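Local coordinates for acyl carrier protein (Leishmania major, PDB 5ZWT) that probably carries growing acyl chains on a phosphopantetheine arm during fatty acid biosynthesis, here as an apo form that lacks the prosthetic group, at residues 7-18 with 45-54. The protein carries 1 engineered substitution. Sequence-based numbering, arbitrary orientation.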
ATOM      1  N   VAL A   7      -2.311  -3.615  -1.753  1.00 32.88           N
ATOM      2  CA  VAL A   7      -2.228  -4.299  -3.040  1.00 34.27           C
ATOM      3  C   VAL A   7      -3.616  -4.460  -3.631  1.00 32.08           C
ATOM      4  O   VAL A   7      -3.844  -4.199  -4.821  1.00 31.57           O
ATOM      5  CB  VAL A   7      -1.539  -5.663  -2.877  1.00 35.63           C
ATOM      6  CG1 VAL A   7      -1.619  -6.464  -4.184  1.00 36.86           C
ATOM      7  CG2 VAL A   7      -0.097  -5.474  -2.442  1.00 37.29           C
ATOM      8  N   LEU A   8      -4.565  -4.890  -2.797  1.00 29.83           N
ATOM      9  CA  LEU A   8      -5.925  -5.127  -3.273  1.00 30.65           C
ATOM     10  C   LEU A   8      -6.521  -3.858  -3.859  1.00 28.70           C
ATOM     11  O   LEU A   8      -7.129  -3.892  -4.928  1.00 27.75           O
ATOM     12  CB  LEU A   8      -6.789  -5.628  -2.111  1.00 30.02           C
ATOM     13  CG  LEU A   8      -8.296  -5.732  -2.355  1.00 29.98           C
ATOM     14  CD1 LEU A   8      -8.638  -6.604  -3.569  1.00 29.86           C
ATOM     15  CD2 LEU A   8      -9.020  -6.224  -1.091  1.00 30.18           C
ATOM     16  N   THR A   9      -6.326  -2.727  -3.177  1.00 29.21           N
ATOM     17  CA  THR A   9      -6.854  -1.446  -3.645  1.00 28.10           C
ATOM     18  C   THR A   9      -6.329  -1.115  -5.031  1.00 29.79           C
ATOM     19  O   THR A   9      -7.068  -0.617  -5.904  1.00 27.95           O
ATOM     20  CB  THR A   9      -6.466  -0.341  -2.657  1.00 30.84           C
ATOM     21  OG1 THR A   9      -7.019  -0.614  -1.356  1.00 29.83           O
ATOM     22  CG2 THR A   9      -6.943   1.016  -3.144  1.00 29.95           C
ATOM     23  N   ARG A  10      -5.049  -1.381  -5.263  1.00 26.65           N
ATOM     24  CA  ARG A  10      -4.530  -1.040  -6.575  1.00 27.91           C
ATOM     25  C   ARG A  10      -4.927  -2.083  -7.614  1.00 27.28           C
ATOM     26  O   ARG A  10      -5.176  -1.722  -8.764  1.00 28.24           O
ATOM     27  CB  ARG A  10      -3.018  -0.845  -6.494  1.00 27.88           C
ATOM     28  CG  ARG A  10      -2.632   0.377  -5.633  1.00 28.54           C
ATOM     29  CD  ARG A  10      -1.166   0.344  -5.251  1.00 30.59           C
ATOM     30  NE  ARG A  10      -0.293   0.226  -6.410  1.00 32.92           N
ATOM     31  CZ  ARG A  10       1.019   0.009  -6.321  1.00 35.96           C
ATOM     32  NH1 ARG A  10       1.587  -0.103  -5.128  1.00 36.35           N
ATOM     33  NH2 ARG A  10       1.763  -0.097  -7.418  1.00 36.44           N
ATOM     34  N   VAL A  11      -5.057  -3.357  -7.232  1.00 26.09           N
ATOM     35  CA  VAL A  11      -5.538  -4.328  -8.220  1.00 28.41           C
ATOM     36  C   VAL A  11      -6.972  -4.017  -8.620  1.00 28.39           C
ATOM     37  O   VAL A  11      -7.332  -4.106  -9.805  1.00 28.13           O
ATOM     38  CB  VAL A  11      -5.402  -5.772  -7.703  1.00 27.28           C
ATOM     39  CG1 VAL A  11      -6.094  -6.747  -8.684  1.00 27.46           C
ATOM     40  CG2 VAL A  11      -3.939  -6.130  -7.571  1.00 27.08           C
ATOM     41  N   LEU A  12      -7.803  -3.604  -7.655  1.00 27.50           N
ATOM     42  CA  LEU A  12      -9.208  -3.334  -7.964  1.00 29.19           C
ATOM     43  C   LEU A  12      -9.318  -2.230  -8.991  1.00 30.72           C
ATOM     44  O   LEU A  12     -10.147  -2.310  -9.903  1.00 31.88           O
ATOM     45  CB  LEU A  12      -9.996  -2.956  -6.700  1.00 26.32           C
ATOM     46  CG  LEU A  12     -10.327  -4.063  -5.686  1.00 27.62           C
ATOM     47  CD1 LEU A  12     -10.879  -3.455  -4.417  1.00 26.00           C
ATOM     48  CD2 LEU A  12     -11.315  -5.060  -6.269  1.00 26.17           C
ATOM     49  N   GLU A  13      -8.453  -1.214  -8.898  1.00 33.82           N
ATOM     50  CA  GLU A  13      -8.576  -0.094  -9.825  1.00 36.31           C
ATOM     51  C   GLU A  13      -8.030  -0.451 -11.195  1.00 32.70           C
ATOM     52  O   GLU A  13      -8.588  -0.019 -12.221  1.00 32.07           O
ATOM     53  CB  GLU A  13      -7.851   1.135  -9.267  1.00 43.07           C
ATOM     54  CG  GLU A  13      -8.603   2.456  -9.470  1.00 49.40           C
ATOM     55  CD  GLU A  13      -9.941   2.475  -8.745  1.00 55.11           C
ATOM     56  OE1 GLU A  13      -9.993   2.055  -7.571  1.00 60.63           O
ATOM     57  OE2 GLU A  13     -10.949   2.886  -9.360  1.00 56.98           O
ATOM     58  N   VAL A  14      -7.000  -1.300 -11.248  1.00 30.83           N
ATOM     59  CA  VAL A  14      -6.541  -1.801 -12.539  1.00 30.52           C
ATOM     60  C   VAL A  14      -7.667  -2.554 -13.237  1.00 28.07           C
ATOM     61  O   VAL A  14      -7.935  -2.341 -14.426  1.00 28.84           O
ATOM     62  CB  VAL A  14      -5.295  -2.694 -12.371  1.00 28.82           C
ATOM     63  CG1 VAL A  14      -4.963  -3.388 -13.696  1.00 28.77           C
ATOM     64  CG2 VAL A  14      -4.121  -1.838 -11.908  1.00 27.79           C
ATOM     65  N   VAL A  15      -8.359  -3.434 -12.506  1.00 29.00           N
ATOM     66  CA  VAL A  15      -9.358  -4.290 -13.144  1.00 28.12           C
ATOM     67  C   VAL A  15     -10.585  -3.483 -13.525  1.00 30.57           C
ATOM     68  O   VAL A  15     -11.122  -3.631 -14.629  1.00 30.04           O
ATOM     69  CB  VAL A  15      -9.753  -5.458 -12.216  1.00 28.14           C
ATOM     70  CG1 VAL A  15     -10.962  -6.196 -12.805  1.00 28.34           C
ATOM     71  CG2 VAL A  15      -8.599  -6.426 -12.032  1.00 28.18           C
ATOM     72  N   LYS A  16     -11.019  -2.590 -12.636  1.00 31.38           N
ATOM     73  CA  LYS A  16     -12.207  -1.778 -12.895  1.00 33.94           C
ATOM     74  C   LYS A  16     -12.004  -0.883 -14.110  1.00 35.75           C
ATOM     75  O   LYS A  16     -12.953  -0.591 -14.849  1.00 36.36           O
ATOM     76  CB  LYS A  16     -12.522  -0.936 -11.662  1.00 32.42           C
ATOM     77  CG  LYS A  16     -13.306  -1.666 -10.564  1.00 32.95           C
ATOM     78  CD  LYS A  16     -13.200  -0.897  -9.241  1.00 33.23           C
ATOM     79  CE  LYS A  16     -13.949  -1.648  -8.120  1.00 33.92           C
ATOM     80  NZ  LYS A  16     -13.985  -0.935  -6.812  1.00 35.12           N
ATOM     81  N   ASN A  17     -10.786  -0.392 -14.299  1.00 37.76           N
ATOM     82  CA  ASN A  17     -10.504   0.539 -15.385  1.00 40.54           C
ATOM     83  C   ASN A  17     -10.206  -0.151 -16.701  1.00 39.12           C
ATOM     84  O   ASN A  17     -10.005   0.538 -17.709  1.00 39.20           O
ATOM     85  CB  ASN A  17      -9.350   1.460 -14.993  1.00 44.18           C
ATOM     86  CG  ASN A  17      -9.809   2.579 -14.081  1.00 46.95           C
ATOM     87  OD1 ASN A  17     -10.094   2.363 -12.904  1.00 48.65           O
ATOM     88  ND2 ASN A  17      -9.923   3.773 -14.633  1.00 49.74           N
ATOM     89  N   PHE A  18     -10.150  -1.481 -16.719  1.00 37.01           N
ATOM     90  CA  PHE A  18      -9.944  -2.197 -17.968  1.00 37.32           C
ATOM     91  C   PHE A  18     -11.178  -2.127 -18.861  1.00 37.48           C
ATOM     92  O   PHE A  18     -12.313  -2.310 -18.397  1.00 34.58           O
ATOM     93  CB  PHE A  18      -9.570  -3.656 -17.706  1.00 36.98           C
ATOM     94  CG  PHE A  18      -9.182  -4.393 -18.943  1.00 37.96           C
ATOM     95  CD1 PHE A  18      -7.983  -4.120 -19.572  1.00 38.05           C
ATOM     96  CD2 PHE A  18      -9.998  -5.381 -19.465  1.00 38.29           C
ATOM     97  CE1 PHE A  18      -7.610  -4.795 -20.722  1.00 39.60           C
ATOM     98  CE2 PHE A  18      -9.630  -6.068 -20.613  1.00 38.60           C
ATOM     99  CZ  PHE A  18      -8.433  -5.773 -21.243  1.00 39.20           C
ATOM    100  N   GLU A  45      -4.234  -9.313 -21.005  1.00 31.97           N
ATOM    101  CA  GLU A  45      -4.040  -7.871 -20.973  1.00 32.28           C
ATOM    102  C   GLU A  45      -4.283  -7.326 -19.578  1.00 30.48           C
ATOM    103  O   GLU A  45      -3.647  -6.346 -19.178  1.00 29.65           O
ATOM    104  CB  GLU A  45      -4.945  -7.174 -21.983  1.00 34.29           C
ATOM    105  CG  GLU A  45      -5.051  -7.877 -23.313  1.00 37.99           C
ATOM    106  CD  GLU A  45      -5.814  -7.063 -24.332  1.00 40.99           C
ATOM    107  OE1 GLU A  45      -5.247  -6.745 -25.405  1.00 42.09           O
ATOM    108  OE2 GLU A  45      -6.990  -6.739 -24.052  1.00 41.89           O
ATOM    109  N   VAL A  46      -5.170  -7.953 -18.812  1.00 30.04           N
ATOM    110  CA  VAL A  46      -5.361  -7.541 -17.422  1.00 29.34           C
ATOM    111  C   VAL A  46      -4.117  -7.868 -16.599  1.00 30.58           C
ATOM    112  O   VAL A  46      -3.651  -7.051 -15.794  1.00 29.39           O
ATOM    113  CB  VAL A  46      -6.630  -8.210 -16.856  1.00 29.65           C
ATOM    114  CG1 VAL A  46      -6.686  -8.107 -15.377  1.00 29.56           C
ATOM    115  CG2 VAL A  46      -7.868  -7.554 -17.488  1.00 28.62           C
ATOM    116  N   VAL A  47      -3.570  -9.077 -16.781  1.00 30.65           N
ATOM    117  CA  VAL A  47      -2.317  -9.455 -16.124  1.00 32.92           C
ATOM    118  C   VAL A  47      -1.197  -8.478 -16.495  1.00 34.64           C
ATOM    119  O   VAL A  47      -0.401  -8.061 -15.641  1.00 34.07           O
ATOM    120  CB  VAL A  47      -1.960 -10.909 -16.492  1.00 34.04           C
ATOM    121  CG1 VAL A  47      -0.525 -11.233 -16.108  1.00 34.82           C
ATOM    122  CG2 VAL A  47      -2.919 -11.881 -15.822  1.00 33.53           C
ATOM    123  N   PHE A  48      -1.127  -8.075 -17.768  1.00 34.97           N
ATOM    124  CA  PHE A  48      -0.085  -7.127 -18.166  1.00 36.48           C
ATOM    125  C   PHE A  48      -0.276  -5.780 -17.469  1.00 35.96           C
ATOM    126  O   PHE A  48       0.697  -5.177 -16.999  1.00 36.19           O
ATOM    127  CB  PHE A  48      -0.068  -6.964 -19.689  1.00 37.02           C
ATOM    128  CG  PHE A  48       0.888  -5.881 -20.195  1.00 35.34           C
ATOM    129  CD1 PHE A  48       2.254  -6.112 -20.265  1.00 35.29           C
ATOM    130  CD2 PHE A  48       0.408  -4.661 -20.625  1.00 35.87           C
ATOM    131  CE1 PHE A  48       3.133  -5.123 -20.747  1.00 36.06           C
ATOM    132  CE2 PHE A  48       1.277  -3.656 -21.091  1.00 36.49           C
ATOM    133  CZ  PHE A  48       2.632  -3.893 -21.157  1.00 36.18           C
ATOM    134  N   ALA A  49      -1.524  -5.306 -17.358  1.00 35.16           N
ATOM    135  CA  ALA A  49      -1.767  -4.049 -16.653  1.00 34.16           C
ATOM    136  C   ALA A  49      -1.408  -4.154 -15.176  1.00 34.82           C
ATOM    137  O   ALA A  49      -0.983  -3.159 -14.558  1.00 32.72           O
ATOM    138  CB  ALA A  49      -3.219  -3.617 -16.825  1.00 33.81           C
ATOM    139  N   ILE A  50      -1.600  -5.335 -14.582  1.00 33.20           N
ATOM    140  CA  ILE A  50      -1.140  -5.571 -13.213  1.00 33.85           C
ATOM    141  C   ILE A  50       0.386  -5.546 -13.152  1.00 36.96           C
ATOM    142  O   ILE A  50       0.974  -5.012 -12.199  1.00 36.25           O
ATOM    143  CB  ILE A  50      -1.718  -6.902 -12.685  1.00 32.89           C
ATOM    144  CG1 ILE A  50      -3.229  -6.780 -12.492  1.00 31.48           C
ATOM    145  CG2 ILE A  50      -1.044  -7.339 -11.383  1.00 32.88           C
ATOM    146  CD1 ILE A  50      -3.920  -8.112 -12.148  1.00 30.83           C
ATOM    147  N   GLU A  51       1.055  -6.082 -14.182  1.00 38.31           N
ATOM    148  CA  GLU A  51       2.516  -6.035 -14.200  1.00 41.68           C
ATOM    149  C   GLU A  51       3.009  -4.601 -14.238  1.00 42.42           C
ATOM    150  O   GLU A  51       4.015  -4.268 -13.602  1.00 43.80           O
ATOM    151  CB  GLU A  51       3.096  -6.799 -15.395  1.00 41.44           C
ATOM    152  CG  GLU A  51       2.954  -8.327 -15.374  1.00 42.25           C
ATOM    153  CD  GLU A  51       3.688  -8.960 -16.546  1.00 43.62           C
ATOM    154  OE1 GLU A  51       4.538  -9.854 -16.317  1.00 44.54           O
ATOM    155  OE2 GLU A  51       3.464  -8.507 -17.692  1.00 43.75           O
ATOM    156  N   GLN A  52       2.311  -3.738 -14.985  1.00 44.19           N
ATOM    157  CA  GLN A  52       2.725  -2.348 -15.110  1.00 45.20           C
ATOM    158  C   GLN A  52       2.337  -1.534 -13.888  1.00 42.23           C
ATOM    159  O   GLN A  52       3.025  -0.562 -13.549  1.00 40.54           O
ATOM    160  CB  GLN A  52       2.120  -1.724 -16.371  1.00 50.07           C
ATOM    161  CG  GLN A  52       2.706  -2.238 -17.679  1.00 54.60           C
ATOM    162  CD  GLN A  52       4.217  -2.006 -17.780  1.00 59.60           C
ATOM    163  OE1 GLN A  52       5.010  -2.958 -17.807  1.00 60.42           O
ATOM    164  NE2 GLN A  52       4.621  -0.735 -17.829  1.00 63.99           N
ATOM    165  N   GLU A  53       1.239  -1.892 -13.222  1.00 38.64           N
ATOM    166  CA  GLU A  53       0.868  -1.157 -12.025  1.00 37.69           C
ATOM    167  C   GLU A  53       1.891  -1.374 -10.919  1.00 38.33           C
ATOM    168  O   GLU A  53       2.272  -0.429 -10.220  1.00 37.87           O
ATOM    169  CB  GLU A  53      -0.532  -1.579 -11.559  1.00 35.53           C
ATOM    170  CG  GLU A  53      -0.896  -1.097 -10.155  1.00 33.47           C
ATOM    171  CD  GLU A  53      -0.998   0.430 -10.058  1.00 34.48           C
ATOM    172  OE1 GLU A  53      -0.904   0.951  -8.931  1.00 33.14           O
ATOM    173  OE2 GLU A  53      -1.163   1.118 -11.093  1.00 34.49           O
ATOM    174  N   PHE A  54       2.403  -2.592 -10.791  1.00 39.81           N
ATOM    175  CA  PHE A  54       3.324  -2.919  -9.713  1.00 41.41           C
ATOM    176  C   PHE A  54       4.765  -3.040 -10.190  1.00 45.01           C
ATOM    177  O   PHE A  54       5.626  -3.445  -9.405  1.00 47.19           O
ATOM    178  CB  PHE A  54       2.881  -4.209  -9.012  1.00 39.72           C
ATOM    179  CG  PHE A  54       1.570  -4.077  -8.268  1.00 37.68           C
ATOM    180  CD1 PHE A  54       1.537  -3.597  -6.958  1.00 35.56           C
ATOM    181  CD2 PHE A  54       0.377  -4.405  -8.890  1.00 36.88           C
ATOM    182  CE1 PHE A  54       0.327  -3.464  -6.283  1.00 34.46           C
ATOM    183  CE2 PHE A  54      -0.836  -4.273  -8.222  1.00 35.75           C
ATOM    184  CZ  PHE A  54      -0.857  -3.808  -6.915  1.00 35.06           C
TER
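R10 and E53 join the two helices through a salt bridge, R10 NE giving its hydrogen to the anti lone pair of E53 OE1 at 2.7 Å, close to the guanidinium plane. A bend at chi3 (55°) brings NE and NH2 to E53, at the end of helix 40-53, where NH2 adds a weak bond to E53 O. NH1 hydrogen-bonds to K83 O and forms a salt bridge with D6 of the second subunit; partners at all three nitrogens restrict how the group can turn. F54 CE1 lies 3.5 Å above the centre of one guanidinium face, the planes 25° apart.

Apolar packing fills the middle, where branched valines suit the narrow space between helices. V14 splits its branches, CG1 meeting A49 CB at 3.6 Å and I50 CG1, CG2 meeting E53 CB; the short A49 side chain accommodates it. V15 meets V46, while V7 CG1 touches F54 CZ and V11 CG2 touches F54 CE2.

At the far end V46 CG2 makes a CH-pi contact over the F18 face, 3.7 Å from the ring centroid. E45 OE2 lies 3.3 Å from F18 CZ at the slightly positive ring edge.

Segments 7-16 and 45-53 run 136° apart in direction, 9.7 Å between axes at closest approach, as in the helical bundle of acyl carrier proteins, where helix 69-78 also packs on V7 and F54.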